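Local coordinates for F-actin-capping protein subunit alpha (PDB 4AKR) that binds the fast-growing barbed ends of actin filaments independently of calcium and blocks subunit exchange there without severing the filaments, at residues A[115-119]-A[136-140]; A[169-173]-A[228-232]; A[179-185]-A[208-214]; A[186-191]-A[202-208]. One frame throughout, in Å; residues are numbered along the deposited sequence.

Contact 1 of 4, residues A[115-119]-A[136-140]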
loop_
_atom_site.group_PDB
_atom_site.type_symbol
_atom_site.label_atom_id
_atom_site.label_comp_id
_atom_site.label_asym_id
_atom_site.label_seq_id
_atom_site.Cartn_x
_atom_site.Cartn_y
_atom_site.Cartn_z
ATOM N N ARG A 115 -5.315 -30.189 21.934
ATOM C CA ARG A 115 -4.840 -29.689 20.661
ATOM C C ARG A 115 -5.625 -30.378 19.539
ATOM O O ARG A 115 -6.093 -29.720 18.610
ATOM C CB ARG A 115 -3.346 -29.965 20.505
ATOM C CG ARG A 115 -2.674 -29.144 19.405
ATOM C CD ARG A 115 -1.469 -29.869 18.837
ATOM N NE ARG A 115 -1.890 -31.108 18.194
ATOM C CZ ARG A 115 -2.510 -31.171 17.020
ATOM N NH1 ARG A 115 -2.775 -30.068 16.334
ATOM N NH2 ARG A 115 -2.914 -32.338 16.562
ATOM N N ALA A 116 -5.786 -31.700 19.643
ATOM C CA ALA A 116 -6.500 -32.486 18.629
ATOM C C ALA A 116 -7.965 -32.083 18.512
ATOM O O ALA A 116 -8.502 -31.993 17.413
ATOM C CB ALA A 116 -6.388 -33.987 18.938
ATOM N N ALA A 117 -8.617 -31.854 19.644
ATOM C CA ALA A 117 -10.009 -31.428 19.620
ATOM C C ALA A 117 -10.102 -30.046 18.962
ATOM O O ALA A 117 -11.048 -29.776 18.227
ATOM C CB ALA A 117 -10.571 -31.386 21.025
ATOM N N PHE A 118 -9.131 -29.170 19.214
ATOM C CA PHE A 118 -9.152 -27.848 18.584
ATOM C C PHE A 118 -8.832 -27.950 17.097
ATOM O O PHE A 118 -9.407 -27.245 16.264
ATOM C CB PHE A 118 -8.137 -26.899 19.235
ATOM C CG PHE A 118 -8.658 -26.183 20.452
ATOM C CD1 PHE A 118 -9.005 -26.890 21.602
ATOM C CD2 PHE A 118 -8.793 -24.793 20.451
ATOM C CE1 PHE A 118 -9.481 -26.220 22.737
ATOM C CE2 PHE A 118 -9.269 -24.111 21.585
ATOM C CZ PHE A 118 -9.611 -24.829 22.727
ATOM N N ASP A 119 -7.909 -28.842 16.766
ATOM C CA ASP A 119 -7.511 -29.015 15.378
ATOM C C ASP A 119 -8.697 -29.415 14.491
ATOM O O ASP A 119 -8.819 -28.917 13.376
ATOM C CB ASP A 119 -6.378 -30.047 15.282
ATOM C CG ASP A 119 -5.504 -29.831 14.068
ATOM O OD1 ASP A 119 -5.919 -29.058 13.177
ATOM O OD2 ASP A 119 -4.405 -30.424 13.998
ATOM N N ALA A 136 -3.103 -24.332 10.994
ATOM C CA ALA A 136 -2.103 -24.938 11.858
ATOM C C ALA A 136 -2.495 -24.702 13.320
ATOM O O ALA A 136 -2.749 -23.567 13.729
ATOM C CB ALA A 136 -0.735 -24.342 11.569
ATOM N N VAL A 137 -2.555 -25.779 14.097
ATOM C CA VAL A 137 -2.914 -25.701 15.505
ATOM C C VAL A 137 -1.810 -26.303 16.375
ATOM O O VAL A 137 -1.475 -27.485 16.259
ATOM C CB VAL A 137 -4.242 -26.435 15.779
ATOM C CG1 VAL A 137 -4.650 -26.251 17.243
ATOM C CG2 VAL A 137 -5.328 -25.901 14.853
ATOM N N TYR A 138 -1.252 -25.470 17.244
ATOM C CA TYR A 138 -0.170 -25.862 18.132
ATOM C C TYR A 138 -0.665 -25.906 19.571
ATOM O O TYR A 138 -1.689 -25.317 19.898
ATOM C CB TYR A 138 0.963 -24.848 18.025
ATOM C CG TYR A 138 1.408 -24.563 16.609
ATOM C CD1 TYR A 138 2.205 -25.471 15.910
ATOM C CD2 TYR A 138 1.053 -23.372 15.973
ATOM C CE1 TYR A 138 2.647 -25.193 14.607
ATOM C CE2 TYR A 138 1.485 -23.081 14.670
ATOM C CZ TYR A 138 2.285 -23.991 13.999
ATOM O OH TYR A 138 2.760 -23.688 12.744
ATOM N N GLY A 139 0.064 -26.609 20.431
ATOM C CA GLY A 139 -0.325 -26.695 21.827
ATOM C C GLY A 139 0.878 -26.694 22.748
ATOM O O GLY A 139 1.961 -27.134 22.359
ATOM N N THR A 140 0.693 -26.201 23.968
ATOM C CA THR A 140 1.779 -26.159 24.940
ATOM C C THR A 140 1.251 -25.826 26.331
ATOM O O THR A 140 0.217 -25.168 26.472
ATOM C CB THR A 140 2.830 -25.113 24.555
ATOM O OG1 THR A 140 3.949 -25.210 25.443
ATOM C CG2 THR A 140 2.247 -23.716 24.656
HETATM O O HOH W 1 -2.585 -28.341 12.911
#
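Val137 faces Phe118 and Asp119 with one methyl each. Its CG1, placed anti to the backbone N (chi1 -176°), reaches CB of Phe118 at 4.1 Å. The side chains of Val137 and Asp119 pass in opposite directions, CG2 of the valine lying 3.6 Å from OD1 of the aspartate. A short, stiff, beta-branched residue suits this place, since both methyls are held ready without a flexible chain. Arg115 works with its stem as well as its charge: CG of Arg115 lies 3.8 Å from the backbone C of Tyr138, and Gly139, having no side chain, leaves the backbone bare for these methylenes.

Residues 115-119 of helix 112-129 run nearly antiparallel to residues 136-140 of strand 134-142, the outermost strand of the five-stranded antiparallel sheet within this chain. Ala136, Tyr138 and Thr140 bond to strand 145-158, whereas the backbone of Val137 turns to the opposite edge, where its O meets the helix directly and its N through a water. A bend at chi3 (64°) carries the guanidinium back to that edge, where NH1 of Arg115 donates to Val137 O at 2.9 Å, tilted from the carbonyl plane. The same NH1 forms a salt bridge with OD2 of Asp119, also 2.9 Å; OD2 lies in the guanidinium plane, whereas NH1 meets it from above the carboxylate plane. NE of Arg115 is paired with Glu112, which helps fix the group's rotation. The water donates to Asp119 OD2 at 3.0 Å and accepts from Val137 N at 2.8 Å.

Contact 2 of 4, residues A[169-173]-A[228-232]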
loop_
_atom_site.group_PDB
_atom_site.type_symbol
_atom_site.label_atom_id
_atom_site.label_comp_id
_atom_site.label_asym_id
_atom_site.label_seq_id
_atom_site.Cartn_x
_atom_site.Cartn_y
_atom_site.Cartn_z
ATOM N N SER A 169 -4.840 -14.869 10.261
ATOM C CA SER A 169 -5.532 -14.895 11.545
ATOM C C SER A 169 -4.709 -15.739 12.506
ATOM O O SER A 169 -4.299 -16.852 12.170
ATOM C CB SER A 169 -6.930 -15.518 11.423
ATOM O OG SER A 169 -7.842 -14.662 10.772
ATOM N N VAL A 170 -4.440 -15.197 13.689
ATOM C CA VAL A 170 -3.699 -15.929 14.712
ATOM C C VAL A 170 -4.465 -15.760 16.014
ATOM O O VAL A 170 -4.495 -14.665 16.596
ATOM C CB VAL A 170 -2.256 -15.393 14.890
ATOM C CG1 VAL A 170 -1.595 -16.074 16.078
ATOM C CG2 VAL A 170 -1.436 -15.656 13.624
ATOM N N TRP A 171 -5.121 -16.839 16.440
ATOM C CA TRP A 171 -5.901 -16.843 17.677
ATOM C C TRP A 171 -5.203 -17.681 18.723
ATOM O O TRP A 171 -4.910 -18.861 18.504
ATOM C CB TRP A 171 -7.304 -17.413 17.454
ATOM C CG TRP A 171 -8.235 -16.487 16.736
ATOM C CD1 TRP A 171 -8.387 -16.358 15.387
ATOM C CD2 TRP A 171 -9.092 -15.509 17.334
ATOM N NE1 TRP A 171 -9.284 -15.355 15.106
ATOM C CE2 TRP A 171 -9.731 -14.817 16.283
ATOM C CE3 TRP A 171 -9.378 -15.145 18.660
ATOM C CZ2 TRP A 171 -10.638 -13.781 16.510
ATOM C CZ3 TRP A 171 -10.280 -14.115 18.888
ATOM C CH2 TRP A 171 -10.902 -13.443 17.815
ATOM N N THR A 172 -4.950 -17.070 19.869
ATOM C CA THR A 172 -4.284 -17.748 20.966
ATOM C C THR A 172 -5.299 -17.995 22.058
ATOM O O THR A 172 -5.822 -17.050 22.640
ATOM C CB THR A 172 -3.153 -16.886 21.497
ATOM O OG1 THR A 172 -2.246 -16.606 20.423
ATOM C CG2 THR A 172 -2.430 -17.591 22.626
ATOM N N CYS A 173 -5.568 -19.268 22.335
ATOM C CA CYS A 173 -6.558 -19.649 23.333
ATOM C C CYS A 173 -5.943 -20.264 24.585
ATOM O O CYS A 173 -5.303 -21.320 24.523
ATOM C CB CYS A 173 -7.545 -20.634 22.712
ATOM S SG CYS A 173 -8.038 -20.179 21.035
ATOM N N ILE A 228 -14.752 -17.454 18.325
ATOM C CA ILE A 228 -13.793 -16.963 17.334
ATOM C C ILE A 228 -14.460 -16.666 15.985
ATOM O O ILE A 228 -14.181 -15.644 15.366
ATOM C CB ILE A 228 -12.650 -17.988 17.106
ATOM C CG1 ILE A 228 -11.699 -17.989 18.300
ATOM C CG2 ILE A 228 -11.883 -17.668 15.830
ATOM C CD1 ILE A 228 -10.615 -19.051 18.204
ATOM N N GLY A 229 -15.336 -17.563 15.537
ATOM C CA GLY A 229 -16.015 -17.379 14.263
ATOM C C GLY A 229 -16.969 -16.196 14.237
ATOM O O GLY A 229 -17.172 -15.567 13.198
ATOM N N LYS A 230 -17.556 -15.903 15.392
ATOM C CA LYS A 230 -18.484 -14.796 15.532
ATOM C C LYS A 230 -17.692 -13.499 15.484
ATOM O O LYS A 230 -18.076 -12.549 14.806
ATOM C CB LYS A 230 -19.230 -14.903 16.864
ATOM C CG LYS A 230 -20.329 -13.863 17.041
ATOM C CD LYS A 230 -20.355 -13.330 18.469
ATOM C CE LYS A 230 -21.416 -12.252 18.650
ATOM N NZ LYS A 230 -22.798 -12.798 18.521
ATOM N N ALA A 231 -16.580 -13.466 16.212
ATOM C CA ALA A 231 -15.734 -12.285 16.235
ATOM C C ALA A 231 -15.265 -11.932 14.823
ATOM O O ALA A 231 -15.329 -10.769 14.424
ATOM C CB ALA A 231 -14.539 -12.518 17.137
ATOM N N GLU A 232 -14.805 -12.933 14.068
ATOM C CA GLU A 232 -14.329 -12.708 12.703
ATOM C C GLU A 232 -15.448 -12.312 11.743
ATOM O O GLU A 232 -15.225 -11.540 10.803
ATOM C CB GLU A 232 -13.591 -13.943 12.168
ATOM C CG GLU A 232 -12.320 -14.288 12.945
ATOM C CD GLU A 232 -11.322 -15.129 12.144
ATOM O OE1 GLU A 232 -11.748 -15.893 11.254
ATOM O OE2 GLU A 232 -10.111 -15.032 12.425
#
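OE2 of Glu232 receives two donors from strand 163-175, one from each face of the carboxylate plane. Ser169 OG gives its proton to OE2 at 2.8 Å on the syn side, and the indole NE1 of Trp171 does so at the same length, with a fairly straight N-H of 164°. The acceptor lies at the edge of the ring, in its plane, while the ring and carboxylate planes stand 55° apart. OE1 of the same group is hydrogen-bonded to the hydroxyls of Tyr125 and Tyr130, so a buried charge is provided for on both oxygens; this would probably favour its ionised form. Ser169 OG in turn accepts from NE1 of Trp167, a second-shell bond that steadies the hydroxyl. Serine suits the spot because one small group can both receive and give.

Ile228 lies over a face of the Trp171 ring, its two branches divided by chi1 (-74°). CG2, anti to the backbone N, makes a CH-pi contact 3.5 Å from the centroid of the five-membered ring, almost on the normal; CG1, anti to the carbonyl carbon, rests against the six-membered part. Beyond it CD1 touches CB of Trp171 and, 4.0 Å away, SG of Cys173. Farther along the helix, Ala231 is small enough for its CB to approach CH2 of Trp171 at 3.8 Å. Broad aromatic, branched aliphatic and small residues thus fill the interval between the five-stranded antiparallel sheet and the long helix 217-248 packed on it, obliquely antiparallel to the strand here, the layered core characteristic of capping protein subunits.

Contact 3 of 4, residues A[179-185]-A[208-214]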
loop_
_atom_site.group_PDB
_atom_site.type_symbol
_atom_site.label_atom_id
_atom_site.label_comp_id
_atom_site.label_asym_id
_atom_site.label_seq_id
_atom_site.Cartn_x
_atom_site.Cartn_y
_atom_site.Cartn_z
ATOM N N SER A 179 -12.444 -26.640 33.637
ATOM C CA SER A 179 -13.305 -25.632 34.247
ATOM C C SER A 179 -12.810 -24.234 33.894
ATOM O O SER A 179 -11.740 -24.073 33.297
ATOM C CB SER A 179 -13.293 -25.792 35.765
ATOM O OG SER A 179 -11.970 -25.638 36.253
ATOM N N GLY A 180 -13.583 -23.228 34.289
ATOM C CA GLY A 180 -13.206 -21.858 34.001
ATOM C C GLY A 180 -13.564 -21.511 32.573
ATOM O O GLY A 180 -14.348 -22.219 31.937
ATOM N N ASN A 181 -12.985 -20.431 32.062
ATOM C CA ASN A 181 -13.264 -19.985 30.700
ATOM C C ASN A 181 -12.013 -20.047 29.868
ATOM O O ASN A 181 -10.904 -20.128 30.397
ATOM C CB ASN A 181 -13.711 -18.528 30.679
ATOM C CG ASN A 181 -15.041 -18.308 31.339
ATOM O OD1 ASN A 181 -15.351 -17.189 31.749
ATOM N ND2 ASN A 181 -15.849 -19.360 31.431
ATOM N N VAL A 182 -12.213 -19.980 28.560
ATOM C CA VAL A 182 -11.118 -19.954 27.612
ATOM C C VAL A 182 -11.027 -18.507 27.155
ATOM O O VAL A 182 -12.021 -17.925 26.728
ATOM C CB VAL A 182 -11.406 -20.820 26.370
ATOM C CG1 VAL A 182 -10.308 -20.598 25.320
ATOM C CG2 VAL A 182 -11.483 -22.285 26.771
ATOM N N THR A 183 -9.848 -17.920 27.267
ATOM C CA THR A 183 -9.662 -16.557 26.820
ATOM C C THR A 183 -8.917 -16.633 25.495
ATOM O O THR A 183 -7.787 -17.108 25.441
ATOM C CB THR A 183 -8.847 -15.736 27.821
ATOM O OG1 THR A 183 -9.586 -15.616 29.044
ATOM C CG2 THR A 183 -8.561 -14.332 27.259
ATOM N N SER A 184 -9.569 -16.178 24.431
ATOM C CA SER A 184 -8.983 -16.199 23.096
ATOM C C SER A 184 -8.647 -14.790 22.600
ATOM O O SER A 184 -9.532 -13.935 22.471
ATOM C CB SER A 184 -9.952 -16.869 22.116
ATOM O OG SER A 184 -10.320 -18.158 22.573
ATOM N N ASN A 185 -7.367 -14.563 22.333
ATOM C CA ASN A 185 -6.890 -13.279 21.837
ATOM C C ASN A 185 -6.568 -13.456 20.376
ATOM O O ASN A 185 -5.707 -14.267 20.013
ATOM C CB ASN A 185 -5.623 -12.836 22.578
ATOM C CG ASN A 185 -5.908 -12.405 24.007
ATOM O OD1 ASN A 185 -5.149 -12.720 24.923
ATOM N ND2 ASN A 185 -7.008 -11.680 24.202
ATOM N N LYS A 208 -8.717 -8.705 18.801
ATOM C CA LYS A 208 -9.968 -8.989 19.495
ATOM C C LYS A 208 -9.753 -10.034 20.572
ATOM O O LYS A 208 -8.792 -10.798 20.527
ATOM C CB LYS A 208 -11.011 -9.525 18.512
ATOM C CG LYS A 208 -11.372 -8.581 17.381
ATOM C CD LYS A 208 -12.271 -7.462 17.862
ATOM C CE LYS A 208 -12.696 -6.571 16.703
ATOM N NZ LYS A 208 -13.652 -5.512 17.144
ATOM N N GLN A 209 -10.656 -10.063 21.540
ATOM C CA GLN A 209 -10.589 -11.046 22.611
ATOM C C GLN A 209 -11.991 -11.565 22.885
ATOM O O GLN A 209 -12.926 -10.784 23.040
ATOM C CB GLN A 209 -10.013 -10.445 23.904
ATOM C CG GLN A 209 -10.089 -11.412 25.099
ATOM C CD GLN A 209 -9.523 -10.842 26.389
ATOM O OE1 GLN A 209 -8.310 -10.721 26.560
ATOM N NE2 GLN A 209 -10.407 -10.487 27.303
ATOM N N THR A 210 -12.132 -12.887 22.928
ATOM C CA THR A 210 -13.424 -13.494 23.205
ATOM C C THR A 210 -13.276 -14.416 24.402
ATOM O O THR A 210 -12.162 -14.700 24.854
ATOM C CB THR A 210 -13.944 -14.326 22.011
ATOM O OG1 THR A 210 -13.059 -15.424 21.772
ATOM C CG2 THR A 210 -14.029 -13.474 20.762
ATOM N N THR A 211 -14.408 -14.880 24.914
ATOM C CA THR A 211 -14.407 -15.772 26.058
ATOM C C THR A 211 -15.457 -16.865 25.886
ATOM O O THR A 211 -16.536 -16.624 25.333
ATOM C CB THR A 211 -14.692 -14.991 27.357
ATOM O OG1 THR A 211 -13.677 -13.998 27.544
ATOM C CG2 THR A 211 -14.691 -15.925 28.554
ATOM N N SER A 212 -15.135 -18.065 26.359
ATOM C CA SER A 212 -16.054 -19.191 26.269
ATOM C C SER A 212 -15.723 -20.253 27.329
ATOM O O SER A 212 -14.628 -20.261 27.899
ATOM C CB SER A 212 -16.020 -19.778 24.852
ATOM O OG SER A 212 -14.693 -19.908 24.389
ATOM N N PRO A 213 -16.673 -21.160 27.606
ATOM C CA PRO A 213 -16.527 -22.233 28.597
ATOM C C PRO A 213 -15.404 -23.249 28.376
ATOM O O PRO A 213 -15.178 -23.717 27.263
ATOM C CB PRO A 213 -17.896 -22.917 28.575
ATOM C CG PRO A 213 -18.821 -21.857 28.080
ATOM C CD PRO A 213 -18.013 -21.198 27.000
ATOM N N SER A 214 -14.720 -23.596 29.459
ATOM C CA SER A 214 -13.653 -24.585 29.419
ATOM C C SER A 214 -14.152 -25.826 30.156
ATOM O O SER A 214 -14.153 -25.854 31.389
ATOM C CB SER A 214 -12.400 -24.059 30.110
ATOM O OG SER A 214 -11.431 -25.086 30.245
HETATM O O HOH W 2 -12.751 -17.970 23.972
#
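The amides of Asn185 and Gln209 stand side by side, pointing the same way, with their planes 36° apart and their edges joined. ND2 of Asn185 donates to OE1 of Gln209 at 2.9 Å, within its own amide plane and onto a lone pair of the oxygen. Gln209 is extended from a CG anti to the backbone N (chi1 173°), which carries its amide up to its neighbour; CG2 of Thr183 comes within 3.7 Å of the same OE1. Asn185, Gln209, Thr183 and Thr211 share a largely exposed face, which suits polar side chains. Asn181, whose side chain diverges from that of its partner Pro213, brings its OD1 to 3.5 Å from CG2 of Thr211.

Between the strands runs an antiparallel ladder in which Val182 pairs with Ser212 and Ser184 with Thr210 as hydrogen-bonded pairs. It is extended by Ser214 N donating to Gly180 O at 2.9 Å. Gly180 takes a positive phi, a conformation readily open to glycine. On the other face a water collects the small hydroxyls: it donates to Val182 O at 2.9 Å and to Ser212 OG at 2.8 Å, is bonded to Ser184 OG at 2.8 Å, and holds Thr210 OG1 only weakly. Ser212 OG arrives there by standing between its backbone N and carbonyl carbon (chi1 45°).

This watered face is turned to helix 217-248, with Val182 against Thr220, Ser212 against Ala224 and Thr210 against Ala227 and Ala231. Val182 also touches Cys173 and Phe175 of strand 163-175, and Ser214 OG bonds to Lys176 O just beyond that strand.

Contact 4 of 4, residues A[186-191]-A[202-208]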
loop_
_atom_site.group_PDB
_atom_site.type_symbol
_atom_site.label_atom_id
_atom_site.label_comp_id
_atom_site.label_asym_id
_atom_site.label_seq_id
_atom_site.Cartn_x
_atom_site.Cartn_y
_atom_site.Cartn_z
ATOM N N GLY A 186 -7.256 -12.688 19.541
ATOM C CA GLY A 186 -7.038 -12.793 18.120
ATOM C C GLY A 186 -6.417 -11.571 17.491
ATOM O O GLY A 186 -6.679 -10.434 17.899
ATOM N N LYS A 187 -5.574 -11.819 16.493
ATOM C CA LYS A 187 -4.923 -10.755 15.746
ATOM C C LYS A 187 -5.115 -11.088 14.268
ATOM O O LYS A 187 -4.579 -12.078 13.768
ATOM C CB LYS A 187 -3.437 -10.678 16.092
ATOM C CG LYS A 187 -2.697 -9.617 15.301
ATOM C CD LYS A 187 -1.217 -9.598 15.629
ATOM C CE LYS A 187 -0.512 -8.496 14.871
ATOM N NZ LYS A 187 0.941 -8.458 15.182
ATOM N N VAL A 188 -5.911 -10.274 13.588
ATOM C CA VAL A 188 -6.199 -10.469 12.178
ATOM C C VAL A 188 -5.496 -9.399 11.335
ATOM O O VAL A 188 -5.489 -8.226 11.700
ATOM C CB VAL A 188 -7.714 -10.380 11.920
ATOM C CG1 VAL A 188 -8.017 -10.654 10.455
ATOM C CG2 VAL A 188 -8.449 -11.355 12.803
ATOM N N GLN A 189 -4.892 -9.806 10.223
ATOM C CA GLN A 189 -4.217 -8.866 9.331
ATOM C C GLN A 189 -4.640 -9.153 7.907
ATOM O O GLN A 189 -4.548 -10.293 7.447
ATOM C CB GLN A 189 -2.694 -8.986 9.430
ATOM C CG GLN A 189 -2.064 -8.222 10.571
ATOM C CD GLN A 189 -0.552 -8.384 10.611
ATOM O OE1 GLN A 189 -0.042 -9.450 10.946
ATOM N NE2 GLN A 189 0.173 -7.323 10.264
ATOM N N VAL A 190 -5.091 -8.118 7.204
ATOM C CA VAL A 190 -5.536 -8.271 5.826
ATOM C C VAL A 190 -4.733 -7.361 4.912
ATOM O O VAL A 190 -4.553 -6.173 5.191
ATOM C CB VAL A 190 -7.037 -7.934 5.691
ATOM C CG1 VAL A 190 -7.525 -8.252 4.286
ATOM C CG2 VAL A 190 -7.833 -8.709 6.726
ATOM N N ASN A 191 -4.259 -7.921 3.806
ATOM C CA ASN A 191 -3.455 -7.165 2.862
ATOM C C ASN A 191 -3.934 -7.343 1.429
ATOM O O ASN A 191 -4.207 -8.455 0.997
ATOM C CB ASN A 191 -1.992 -7.612 2.967
ATOM C CG ASN A 191 -1.422 -7.405 4.351
ATOM O OD1 ASN A 191 -0.974 -6.309 4.698
ATOM N ND2 ASN A 191 -1.452 -8.453 5.160
ATOM N N LEU A 202 -4.211 -2.041 0.613
ATOM C CA LEU A 202 -5.091 -2.046 1.772
ATOM C C LEU A 202 -4.289 -2.815 2.820
ATOM O O LEU A 202 -3.724 -3.872 2.515
ATOM C CB LEU A 202 -6.396 -2.792 1.467
ATOM C CG LEU A 202 -7.341 -3.094 2.643
ATOM C CD1 LEU A 202 -8.028 -1.831 3.112
ATOM C CD2 LEU A 202 -8.385 -4.099 2.204
ATOM N N ASN A 203 -4.217 -2.275 4.033
ATOM C CA ASN A 203 -3.482 -2.897 5.140
ATOM C C ASN A 203 -4.294 -2.776 6.427
ATOM O O ASN A 203 -4.601 -1.672 6.869
ATOM C CB ASN A 203 -2.127 -2.205 5.348
ATOM C CG ASN A 203 -1.115 -2.536 4.258
ATOM O OD1 ASN A 203 -0.583 -3.649 4.200
ATOM N ND2 ASN A 203 -0.841 -1.567 3.390
ATOM N N THR A 204 -4.643 -3.908 7.026
ATOM C CA THR A 204 -5.416 -3.892 8.255
ATOM C C THR A 204 -4.776 -4.730 9.357
ATOM O O THR A 204 -4.077 -5.706 9.087
ATOM C CB THR A 204 -6.854 -4.415 8.029
ATOM O OG1 THR A 204 -6.827 -5.833 7.806
ATOM C CG2 THR A 204 -7.486 -3.731 6.829
ATOM N N VAL A 205 -5.021 -4.323 10.598
ATOM C CA VAL A 205 -4.530 -5.007 11.788
ATOM C C VAL A 205 -5.599 -4.820 12.842
ATOM O O VAL A 205 -5.866 -3.697 13.273
ATOM C CB VAL A 205 -3.214 -4.406 12.327
ATOM C CG1 VAL A 205 -2.857 -5.059 13.657
ATOM C CG2 VAL A 205 -2.094 -4.645 11.345
ATOM N N THR A 206 -6.208 -5.925 13.254
ATOM C CA THR A 206 -7.276 -5.905 14.244
ATOM C C THR A 206 -6.984 -6.899 15.363
ATOM O O THR A 206 -6.546 -8.013 15.101
ATOM C CB THR A 206 -8.619 -6.307 13.602
ATOM O OG1 THR A 206 -8.805 -5.575 12.391
ATOM C CG2 THR A 206 -9.763 -6.013 14.535
ATOM N N GLN A 207 -7.231 -6.486 16.605
ATOM C CA GLN A 207 -7.016 -7.349 17.759
ATOM C C GLN A 207 -8.332 -7.467 18.502
ATOM O O GLN A 207 -8.985 -6.461 18.791
ATOM C CB GLN A 207 -5.957 -6.772 18.694
ATOM C CG GLN A 207 -4.684 -6.337 18.004
ATOM C CD GLN A 207 -3.455 -6.673 18.814
ATOM O OE1 GLN A 207 -2.430 -6.010 18.706
ATOM N NE2 GLN A 207 -3.546 -7.726 19.624
ATOM N N LYS A 208 -8.717 -8.705 18.801
ATOM C CA LYS A 208 -9.968 -8.989 19.495
ATOM C C LYS A 208 -9.753 -10.034 20.572
ATOM O O LYS A 208 -8.792 -10.798 20.527
ATOM C CB LYS A 208 -11.011 -9.525 18.512
ATOM C CG LYS A 208 -11.372 -8.581 17.381
ATOM C CD LYS A 208 -12.271 -7.462 17.862
ATOM C CE LYS A 208 -12.696 -6.571 16.703
ATOM N NZ LYS A 208 -13.652 -5.512 17.144
HETATM O O HOH W 3 -7.495 -7.042 10.270
#
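Val190 and Thr204 lie side by side with their side chains pointing the same way. OG1 of Thr204 stands between its own backbone N and carbonyl carbon (chi1 72°), which turns it toward the backbone of Val190, where it accepts a weak, bent bond from Val190 N. On the reverse face Gln189 and Val205 again run alongside each other: CG and the amide NE2 of Gln189 both touch CG2 of Val205 at 3.7 Å, so that stem and amide end alike stay beside one methyl.

Val188 and Thr206 form a regular hydrogen-bonded pair, with Val188 N donating to Thr206 O at 2.8 Å and Thr206 N to Val188 O at 2.9 Å. A water lies between the two threonine hydroxyls, 2.8 Å from Thr204 OG1 and donating to Thr206 OG1; it reaches Val188 O only weakly. Threonine serves well here, being branched enough for a strand yet able to bind water and, at Thr206, the backbone of the partner subunit. Val188, apolar and buried, turns instead to Leu235 of helix 217-248.

The two strands are the arms of an antiparallel beta hairpin, and residues 202-205 pair in turn with a strand of the partner subunit, so that the sheet continues across the interface, as is characteristic of the capping protein heterodimer.

How the contacts relate
All four contacts involve one five-stranded antiparallel sheet. Contacts 1 and 2 are buried and set helices against it: the first ties helix 112-129 to an outermost strand through an arginine bonded to a strand carbonyl, a water and the methyls of a valine, the second lays helix 217-248 against a central strand through an indole and a carboxylate. They meet where Phe118 packs on Cys173. Contacts 3 and 4 join the same two strands, 181-194 and 198-213, share Lys208 and rest on backbone ladders with bridging waters. Contact 3 has an amide-rich exposed face, contact 4 more valine and the subunit interface. Trp171 of contact 2 packs on Ser184 of contact 3 and Gly186 of contact 4.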